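PDB 3L84: transketolase from Campylobacter jejuni, which belongs to the thiamine diphosphate-binding enzymes and is built from two cofactor-binding-type domains followed by a smaller C-terminal domain. Local coordinates for residues S43-H48 and A223-K228; L61-S64 and A70-Y73; A526-L531 and N627-K632; N479-Q484 and G511-G516. All coordinates share one frame; numbering follows the deposited sequence.

Contact 1 of 4, residues S43-H48 and A223-K228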
# COMPACT_ATOMS: atom_id res chain seq x y z
N SER A 43 -17.02 19.90 22.62
CA SER A 43 -16.24 21.03 23.13
C SER A 43 -16.32 21.18 24.66
O SER A 43 -15.40 21.74 25.27
CB SER A 43 -16.65 22.35 22.47
OG SER A 43 -17.90 22.82 22.93
N TYR A 44 -17.39 20.70 25.28
CA TYR A 44 -17.55 20.75 26.74
C TYR A 44 -16.79 19.66 27.45
O TYR A 44 -16.61 19.72 28.66
CB TYR A 44 -19.04 20.67 27.11
CG TYR A 44 -19.81 21.91 26.76
CD1 TYR A 44 -20.04 22.89 27.73
CD2 TYR A 44 -20.26 22.13 25.47
CE1 TYR A 44 -20.71 24.04 27.42
CE2 TYR A 44 -20.95 23.30 25.15
CZ TYR A 44 -21.17 24.25 26.13
OH TYR A 44 -21.85 25.40 25.84
N HIS A 45 -16.41 18.61 26.72
CA HIS A 45 -15.69 17.48 27.30
C HIS A 45 -14.18 17.54 27.05
O HIS A 45 -13.41 17.02 27.86
CB HIS A 45 -16.23 16.17 26.71
CG HIS A 45 -17.63 15.87 27.13
ND1 HIS A 45 -17.92 15.06 28.20
CD2 HIS A 45 -18.81 16.30 26.63
CE1 HIS A 45 -19.24 14.99 28.33
NE2 HIS A 45 -19.81 15.75 27.41
N LEU A 46 -13.77 18.12 25.94
CA LEU A 46 -12.38 18.12 25.53
C LEU A 46 -11.55 18.94 26.49
O LEU A 46 -11.89 20.10 26.81
CB LEU A 46 -12.28 18.71 24.12
CG LEU A 46 -10.99 18.49 23.35
CD1 LEU A 46 -10.91 17.01 22.95
CD2 LEU A 46 -10.90 19.39 22.15
N LYS A 47 -10.45 18.34 26.96
CA LYS A 47 -9.51 19.00 27.84
C LYS A 47 -8.29 19.39 27.00
O LYS A 47 -7.62 18.52 26.41
CB LYS A 47 -9.14 18.04 28.95
CG LYS A 47 -8.24 18.61 30.01
CD LYS A 47 -7.67 17.47 30.86
CE LYS A 47 -6.68 16.63 30.09
NZ LYS A 47 -5.82 15.89 30.97
N HIS A 48 -8.04 20.67 26.89
CA HIS A 48 -7.01 21.21 26.00
C HIS A 48 -6.70 22.65 26.35
O HIS A 48 -7.54 23.35 26.92
CB HIS A 48 -7.44 21.06 24.52
CG HIS A 48 -8.62 21.88 24.08
ND1 HIS A 48 -9.89 21.84 24.65
CD2 HIS A 48 -8.71 22.71 23.03
CE1 HIS A 48 -10.69 22.66 23.97
NE2 HIS A 48 -10.00 23.18 22.97
N ALA A 223 -23.85 9.84 25.69
CA ALA A 223 -22.94 8.87 25.08
C ALA A 223 -21.49 9.17 25.42
O ALA A 223 -20.70 8.27 25.71
CB ALA A 223 -23.13 8.84 23.54
N LEU A 224 -21.13 10.44 25.41
CA LEU A 224 -19.78 10.84 25.76
C LEU A 224 -19.48 10.55 27.21
O LEU A 224 -18.41 10.06 27.53
CB LEU A 224 -19.54 12.30 25.42
CG LEU A 224 -19.39 12.60 23.93
CD1 LEU A 224 -19.34 14.12 23.66
CD2 LEU A 224 -18.14 11.92 23.32
N GLU A 225 -20.43 10.81 28.11
CA GLU A 225 -20.21 10.49 29.52
C GLU A 225 -20.02 8.98 29.70
O GLU A 225 -19.14 8.56 30.44
CB GLU A 225 -21.35 11.00 30.40
CG GLU A 225 -21.43 12.52 30.49
CD GLU A 225 -20.27 13.16 31.27
OE1 GLU A 225 -19.22 12.51 31.45
OE2 GLU A 225 -20.40 14.33 31.68
N GLN A 226 -20.84 8.18 29.04
CA GLN A 226 -20.69 6.72 29.12
C GLN A 226 -19.36 6.26 28.51
O GLN A 226 -18.65 5.42 29.10
CB GLN A 226 -21.85 6.06 28.40
CG GLN A 226 -21.87 4.56 28.49
CD GLN A 226 -23.24 4.00 28.13
OE1 GLN A 226 -24.15 4.75 27.73
NE2 GLN A 226 -23.39 2.68 28.29
N ALA A 227 -19.02 6.79 27.35
CA ALA A 227 -17.77 6.41 26.68
C ALA A 227 -16.55 6.70 27.55
O ALA A 227 -15.63 5.90 27.59
CB ALA A 227 -17.66 7.12 25.36
N LYS A 228 -16.57 7.83 28.25
CA LYS A 228 -15.45 8.23 29.10
C LYS A 228 -15.21 7.29 30.28
O LYS A 228 -14.09 7.26 30.81
CB LYS A 228 -15.63 9.69 29.55
CG LYS A 228 -15.43 10.64 28.39
CD LYS A 228 -15.95 12.01 28.58
CE LYS A 228 -15.26 12.78 29.65
NZ LYS A 228 -16.14 13.95 30.17
O HOH W 1 -13.94 15.84 30.27
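The imidazole of H45 lies against the last turns of helix 217-228 and meets L224 with a face and K228 with an edge. L224 CB sits over one face, 4.0 Å from the centroid of the H45 ring, a CH-pi contact, and L224 CD1 reaches on to H45 CD2. K228 NZ gives a hydrogen bond of 2.9 Å to H45 ND1, coming in at the ring's edge 8° out of its plane. The lysine reaches that edge because its chain, extended at chi2, turns about the CG-CD bond (chi3 65°). E225, bent at chi2 (-69°), brings OE2 at a slant to 3.6 Å from H45 CE1, and its OE1 makes a long salt bridge with K228 NZ. Both segments belong to the thiamine diphosphate-binding domain, where helix 217-228 packs on the parallel sheet: L224 touches I236, while H45 and K228 share Y147 of strand 146-151. With ND1 accepting, NE2 is hydrogen-bonded to N221 OD1, so both ends of the ring are held and a histidine suits the place. A water accepts from K228 NZ at 2.9 Å and donates to the backbone O of H45.

Contact 2 of 4, residues L61-S64 and A70-Y73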
# COMPACT_ATOMS: atom_id res chain seq x y z
N LEU A 61 -7.46 15.14 19.73
CA LEU A 61 -8.58 15.12 18.82
C LEU A 61 -8.05 14.85 17.42
O LEU A 61 -7.15 15.55 16.98
CB LEU A 61 -9.30 16.45 18.85
CG LEU A 61 -10.45 16.69 17.89
CD1 LEU A 61 -11.54 15.70 18.15
CD2 LEU A 61 -10.93 18.17 18.01
N VAL A 62 -8.59 13.85 16.75
CA VAL A 62 -8.21 13.50 15.37
C VAL A 62 -9.44 13.48 14.45
O VAL A 62 -10.37 12.70 14.68
CB VAL A 62 -7.55 12.13 15.30
CG1 VAL A 62 -7.17 11.76 13.83
CG2 VAL A 62 -6.30 12.04 16.21
N PHE A 63 -9.42 14.27 13.40
CA PHE A 63 -10.41 14.20 12.31
C PHE A 63 -9.88 13.23 11.27
O PHE A 63 -9.07 13.63 10.45
CB PHE A 63 -10.62 15.57 11.65
CG PHE A 63 -11.56 16.50 12.35
CD1 PHE A 63 -11.41 16.81 13.68
CD2 PHE A 63 -12.55 17.18 11.63
CE1 PHE A 63 -12.32 17.71 14.32
CE2 PHE A 63 -13.40 18.07 12.24
CZ PHE A 63 -13.28 18.33 13.59
N SER A 64 -10.30 11.98 11.25
CA SER A 64 -9.79 11.05 10.26
C SER A 64 -10.22 11.42 8.85
O SER A 64 -9.46 11.27 7.90
CB SER A 64 -10.19 9.62 10.62
OG SER A 64 -9.52 8.71 9.75
N ALA A 70 -12.79 22.26 7.26
CA ALA A 70 -13.39 23.54 7.57
C ALA A 70 -13.99 23.56 8.98
O ALA A 70 -13.97 24.56 9.69
CB ALA A 70 -14.47 23.91 6.53
N LEU A 71 -14.54 22.43 9.39
CA LEU A 71 -15.13 22.34 10.73
C LEU A 71 -14.04 22.39 11.80
O LEU A 71 -14.18 23.07 12.82
CB LEU A 71 -15.93 21.05 10.89
CG LEU A 71 -16.63 20.85 12.23
CD1 LEU A 71 -17.71 21.90 12.45
CD2 LEU A 71 -17.24 19.41 12.38
N LEU A 72 -12.94 21.65 11.58
CA LEU A 72 -11.81 21.71 12.50
C LEU A 72 -11.27 23.12 12.63
O LEU A 72 -11.07 23.62 13.73
CB LEU A 72 -10.70 20.76 12.08
CG LEU A 72 -9.42 20.76 12.93
CD1 LEU A 72 -9.67 20.44 14.36
CD2 LEU A 72 -8.42 19.81 12.28
N TYR A 73 -11.05 23.79 11.50
CA TYR A 73 -10.52 25.15 11.53
C TYR A 73 -11.48 26.11 12.24
O TYR A 73 -11.05 26.97 13.00
CB TYR A 73 -10.26 25.63 10.11
CG TYR A 73 -9.23 24.86 9.33
CD1 TYR A 73 -8.20 24.23 9.94
CD2 TYR A 73 -9.30 24.78 7.95
CE1 TYR A 73 -7.24 23.53 9.20
CE2 TYR A 73 -8.36 24.12 7.20
CZ TYR A 73 -7.35 23.47 7.81
OH TYR A 73 -6.39 22.78 7.07
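One face of the F63 ring is covered by L72, whose CB stands over its centre, 3.9 Å from the centroid of the F63 ring and 13° off the normal, a CH-pi contact; at the ring edge, in its plane, comes the CD2 methyl of L61. This is a beta-alpha unit of the thiamine diphosphate-binding domain: strand 60-63, outermost in the parallel sheet, runs through a short loop into helix 69-79, which folds back over it. L61 and F63, two residues apart on the strand, both direct their side chains at the helix, whereas V62 between them points away. A flat aromatic ring suits position 63 because it can lie broadside against the helix and touch backbone and side chain together: F63 CE2 approaches the backbone N of L72 at 3.7 Å. In L72, chi1 of 177° sets CG anti to the backbone N and chi2 of 58° then brings CD1 over the rim of the same face, 3.8 Å from F63 CE1. L71 comes at a slant, its CD2 4.1 Å from F63 CE2, and also touches L13 of helix 3-24 and L35 and L39 of helix 30-42. Across the sheet, L61 and F63 both rest on L149 of strand 146-151. The loosest touch is between branched ends, where L61 CD2 and L72 CD1 stand 4.5 Å apart.

Contact 3 of 4, residues A526-L531 and N627-K632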
# COMPACT_ATOMS: atom_id res chain seq x y z
N ALA A 526 41.26 8.66 -13.72
CA ALA A 526 40.35 7.54 -13.77
C ALA A 526 39.60 7.55 -15.08
O ALA A 526 39.10 8.58 -15.50
CB ALA A 526 39.36 7.61 -12.59
N LYS A 527 39.53 6.37 -15.69
CA LYS A 527 38.79 6.14 -16.89
C LYS A 527 37.35 5.74 -16.58
O LYS A 527 36.46 5.98 -17.41
CB LYS A 527 39.45 5.02 -17.70
CG LYS A 527 40.90 5.30 -18.13
CD LYS A 527 40.98 6.51 -19.05
CE LYS A 527 42.36 6.68 -19.67
NZ LYS A 527 42.32 7.62 -20.83
N PHE A 528 37.15 5.08 -15.44
CA PHE A 528 35.83 4.60 -15.03
C PHE A 528 35.60 4.94 -13.58
O PHE A 528 36.56 4.93 -12.81
CB PHE A 528 35.71 3.09 -15.14
CG PHE A 528 35.91 2.56 -16.52
CD1 PHE A 528 35.00 2.85 -17.52
CD2 PHE A 528 37.00 1.76 -16.81
CE1 PHE A 528 35.20 2.37 -18.79
CE2 PHE A 528 37.20 1.28 -18.09
CZ PHE A 528 36.29 1.59 -19.07
N THR A 529 34.35 5.21 -13.21
CA THR A 529 33.93 5.28 -11.82
C THR A 529 32.83 4.27 -11.63
O THR A 529 31.85 4.30 -12.38
CB THR A 529 33.47 6.70 -11.41
OG1 THR A 529 34.57 7.62 -11.55
CG2 THR A 529 32.98 6.73 -9.97
N LEU A 530 32.99 3.37 -10.66
CA LEU A 530 31.95 2.38 -10.33
C LEU A 530 31.27 2.87 -9.08
O LEU A 530 31.95 3.09 -8.06
CB LEU A 530 32.59 1.01 -10.11
CG LEU A 530 33.23 0.33 -11.35
CD1 LEU A 530 34.54 0.93 -11.82
CD2 LEU A 530 33.44 -1.14 -11.01
N LEU A 531 29.99 3.11 -9.16
CA LEU A 531 29.17 3.67 -8.10
C LEU A 531 28.17 2.61 -7.67
O LEU A 531 27.45 2.06 -8.53
CB LEU A 531 28.44 4.92 -8.62
CG LEU A 531 27.54 5.64 -7.63
CD1 LEU A 531 27.50 7.14 -7.90
CD2 LEU A 531 26.16 5.05 -7.65
N ASN A 627 33.03 -7.21 -18.14
CA ASN A 627 32.67 -7.30 -19.56
C ASN A 627 31.72 -6.20 -20.00
O ASN A 627 31.89 -5.63 -21.09
CB ASN A 627 32.15 -8.70 -19.90
CG ASN A 627 33.26 -9.71 -19.98
OD1 ASN A 627 34.44 -9.37 -20.10
ND2 ASN A 627 32.89 -10.99 -19.90
N PHE A 628 30.74 -5.87 -19.16
CA PHE A 628 29.83 -4.78 -19.42
C PHE A 628 30.58 -3.43 -19.49
O PHE A 628 30.37 -2.64 -20.42
CB PHE A 628 28.77 -4.77 -18.32
CG PHE A 628 27.80 -3.63 -18.42
CD1 PHE A 628 26.67 -3.71 -19.25
CD2 PHE A 628 27.99 -2.48 -17.69
CE1 PHE A 628 25.78 -2.66 -19.34
CE2 PHE A 628 27.08 -1.43 -17.75
CZ PHE A 628 25.97 -1.51 -18.58
N ILE A 629 31.45 -3.17 -18.52
CA ILE A 629 32.19 -1.90 -18.46
C ILE A 629 33.10 -1.75 -19.69
O ILE A 629 33.26 -0.65 -20.20
CB ILE A 629 32.96 -1.81 -17.15
CG1 ILE A 629 31.96 -1.70 -15.98
CG2 ILE A 629 33.96 -0.63 -17.15
CD1 ILE A 629 32.57 -1.75 -14.61
N LEU A 630 33.68 -2.86 -20.15
CA LEU A 630 34.59 -2.87 -21.32
C LEU A 630 33.84 -3.03 -22.63
O LEU A 630 34.45 -3.19 -23.69
CB LEU A 630 35.65 -3.94 -21.13
CG LEU A 630 36.59 -3.70 -19.94
CD1 LEU A 630 37.68 -4.78 -19.79
CD2 LEU A 630 37.28 -2.30 -19.99
N SER A 631 32.52 -2.91 -22.55
CA SER A 631 31.59 -2.96 -23.69
C SER A 631 31.93 -4.10 -24.66
O SER A 631 32.01 -3.90 -25.87
CB SER A 631 31.48 -1.59 -24.40
OG SER A 631 32.76 -1.05 -24.80
N LYS A 632 32.15 -5.29 -24.10
CA LYS A 632 32.51 -6.47 -24.88
C LYS A 632 33.13 -7.53 -23.98
O LYS A 632 34.30 -7.42 -23.58
CB LYS A 632 33.52 -6.11 -25.97
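In the C-terminal alpha/beta domain, the last helix of the chain, 622-629, lies on a mixed sheet and packs against its strand 528-532 through F528, L530, I629 and L630. The two faces of the F528 ring are occupied differently. Over the centre of one stands I629 CG2, 3.5 Å from the centroid of the F528 ring and only 6° off its normal, so this methyl is nearly equidistant from all six ring carbons in a CH-pi contact; the opposite face has K527 CB near its rim, 4.2 Å above the plane. A beta-branched isoleucine suits this position because its two arms serve two strand residues. While CG2 presses on the ring, CG1 lies beside the backbone N (chi1 -67°) and the extended chi2 of 174° sends CD1 on to L530 CD2, 3.8 Å away. The side chains of L530 and I629 meet there at about a right angle. L630 CD2 adds a further touch at F528 CE2, 4.1 Å. Around them, L547 of helix 537-549 meets both I629 and L630, and I582 of strand 580-584 touches F528 and I629. Just beyond I629 the helix stops in a Schellman motif, with S631 at positive phi. Its closing bonds run from S631 N to F628 O and, at 3.0 Å, from K632 N back to N627 O.

Contact 4 of 4, residues N479-Q484 and G511-G516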
# COMPACT_ATOMS: atom_id res chain seq x y z
N ASN A 479 26.26 1.75 8.45
CA ASN A 479 24.98 1.66 9.14
C ASN A 479 24.92 2.58 10.37
O ASN A 479 23.91 3.23 10.64
CB ASN A 479 24.72 0.18 9.48
CG ASN A 479 23.31 -0.16 9.92
OD1 ASN A 479 22.36 0.71 10.05
ND2 ASN A 479 23.11 -1.41 10.11
N VAL A 480 26.03 2.64 11.13
CA VAL A 480 26.16 3.52 12.28
C VAL A 480 26.13 4.98 11.81
O VAL A 480 25.39 5.81 12.40
CB VAL A 480 27.47 3.25 13.07
CG1 VAL A 480 27.79 4.43 13.98
CG2 VAL A 480 27.33 1.95 13.78
N LYS A 481 26.93 5.34 10.81
CA LYS A 481 26.98 6.72 10.35
C LYS A 481 25.60 7.17 9.84
O LYS A 481 25.21 8.33 10.05
CB LYS A 481 28.06 6.89 9.28
CG LYS A 481 29.46 6.74 9.82
CD LYS A 481 30.48 6.66 8.69
CE LYS A 481 31.93 6.58 9.15
NZ LYS A 481 32.79 6.30 7.94
N ALA A 482 24.86 6.25 9.22
CA ALA A 482 23.52 6.54 8.74
C ALA A 482 22.60 6.88 9.92
O ALA A 482 21.83 7.83 9.84
CB ALA A 482 22.94 5.35 7.98
N TRP A 483 22.65 6.10 11.00
CA TRP A 483 21.85 6.42 12.19
C TRP A 483 22.22 7.78 12.78
O TRP A 483 21.35 8.52 13.23
CB TRP A 483 21.98 5.32 13.23
CG TRP A 483 20.94 4.25 13.05
CD1 TRP A 483 21.09 3.01 12.51
CD2 TRP A 483 19.54 4.39 13.39
NE1 TRP A 483 19.87 2.35 12.54
CE2 TRP A 483 18.92 3.18 13.05
CE3 TRP A 483 18.77 5.42 13.91
CZ2 TRP A 483 17.56 2.96 13.26
CZ3 TRP A 483 17.42 5.22 14.12
CH2 TRP A 483 16.82 3.99 13.79
N GLN A 484 23.52 8.09 12.83
CA GLN A 484 23.93 9.38 13.39
C GLN A 484 23.31 10.52 12.60
O GLN A 484 22.84 11.50 13.16
CB GLN A 484 25.45 9.47 13.50
CG GLN A 484 26.03 8.52 14.54
CD GLN A 484 27.52 8.42 14.51
OE1 GLN A 484 28.11 8.22 13.46
NE2 GLN A 484 28.15 8.52 15.70
N GLY A 511 35.55 12.19 1.38
CA GLY A 511 34.15 12.27 1.75
C GLY A 511 33.72 11.20 2.72
O GLY A 511 34.55 10.38 3.18
N ASP A 512 32.45 11.18 3.11
CA ASP A 512 31.98 10.15 4.02
C ASP A 512 30.47 9.96 3.79
O ASP A 512 29.86 10.59 2.93
CB ASP A 512 32.33 10.49 5.49
CG ASP A 512 32.60 9.25 6.34
OD1 ASP A 512 32.08 8.17 6.08
OD2 ASP A 512 33.42 9.41 7.30
N VAL A 513 29.86 9.15 4.64
CA VAL A 513 28.44 8.84 4.54
C VAL A 513 27.59 10.10 4.61
O VAL A 513 26.58 10.19 3.91
CB VAL A 513 28.05 7.82 5.64
CG1 VAL A 513 26.54 7.56 5.67
CG2 VAL A 513 28.81 6.47 5.43
N LYS A 514 28.02 11.11 5.39
CA LYS A 514 27.32 12.40 5.49
C LYS A 514 27.10 13.09 4.16
O LYS A 514 26.19 13.92 4.03
CB LYS A 514 28.07 13.34 6.46
CG LYS A 514 29.42 13.81 5.96
CD LYS A 514 30.17 14.72 6.92
CE LYS A 514 31.62 14.81 6.54
NZ LYS A 514 31.92 15.06 5.11
N ASN A 515 27.96 12.82 3.18
CA ASN A 515 27.85 13.37 1.82
C ASN A 515 26.96 12.56 0.90
O ASN A 515 26.82 12.92 -0.26
CB ASN A 515 29.25 13.47 1.20
CG ASN A 515 30.19 14.30 2.03
OD1 ASN A 515 31.08 13.77 2.74
ND2 ASN A 515 30.00 15.60 2.00
N GLY A 516 26.40 11.45 1.39
CA GLY A 516 25.54 10.57 0.59
C GLY A 516 26.29 9.57 -0.27
O GLY A 516 25.92 8.41 -0.33
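K481 and D512 form a salt bridge, with K481 NZ donating to D512 OD1 at 2.7 Å on the syn lone pair of that oxygen. D512 OD2 is not far behind, 3.2 Å from K481 NZ, so the ammonium sits near the mouth of the carboxylate. Lysine has the length for this: its chain stays extended beyond CG and passes V513 on the way, K481 CD lying 3.7 Å from V513 CG2. The valine's other methyl, CG1, is anti to its backbone N (chi1 175°) and comes up to the helix backbone, 4.1 Å from the N of A482. A second bond fixes the carboxylate, because V513 N donates to D512 OD1 on the anti side, 21° out of the carboxylate plane. OD1 thus accepts from both segments at once, which an aspartate oxygen can do with ease. One shell further out, N515 OD1 takes a bond from D512 N at 3.0 Å, in the carbonyl plane and on a lone pair, and another from K514 NZ. These bonds brace the 3-10 turn 513-515, which begins just after D512. V513 also touches E478 and I485, so it rests along helix 476-488 of the pyrimidine-binding domain, whose inner side packs on helix 340-354 and strand 493-496, with W483 stacked on F495; the turn itself leads into strand 518-521 of the C-terminal domain.

How the contacts relate
From the N terminus, contact 1 opens in the loop after helix 30-42 and closes some 175 residues later on helix 217-228. Contact 2 falls wholly within that span as a short local closure from strand 60-63 to the helix after it; its centre is about 16 Å from that of contact 1, and both belong to the thiamine diphosphate-binding domain. Contacts 4 and 3 follow in series, on the other side of the chain's centre. Contact 4 joins helix 476-488 to the linker ahead of strand 518-521. Contact 3 then brings the chain's very end back to strand 528-532. No loops cross. Contacts 3 and 4 come within about 8 Å at their nearest atoms without touching.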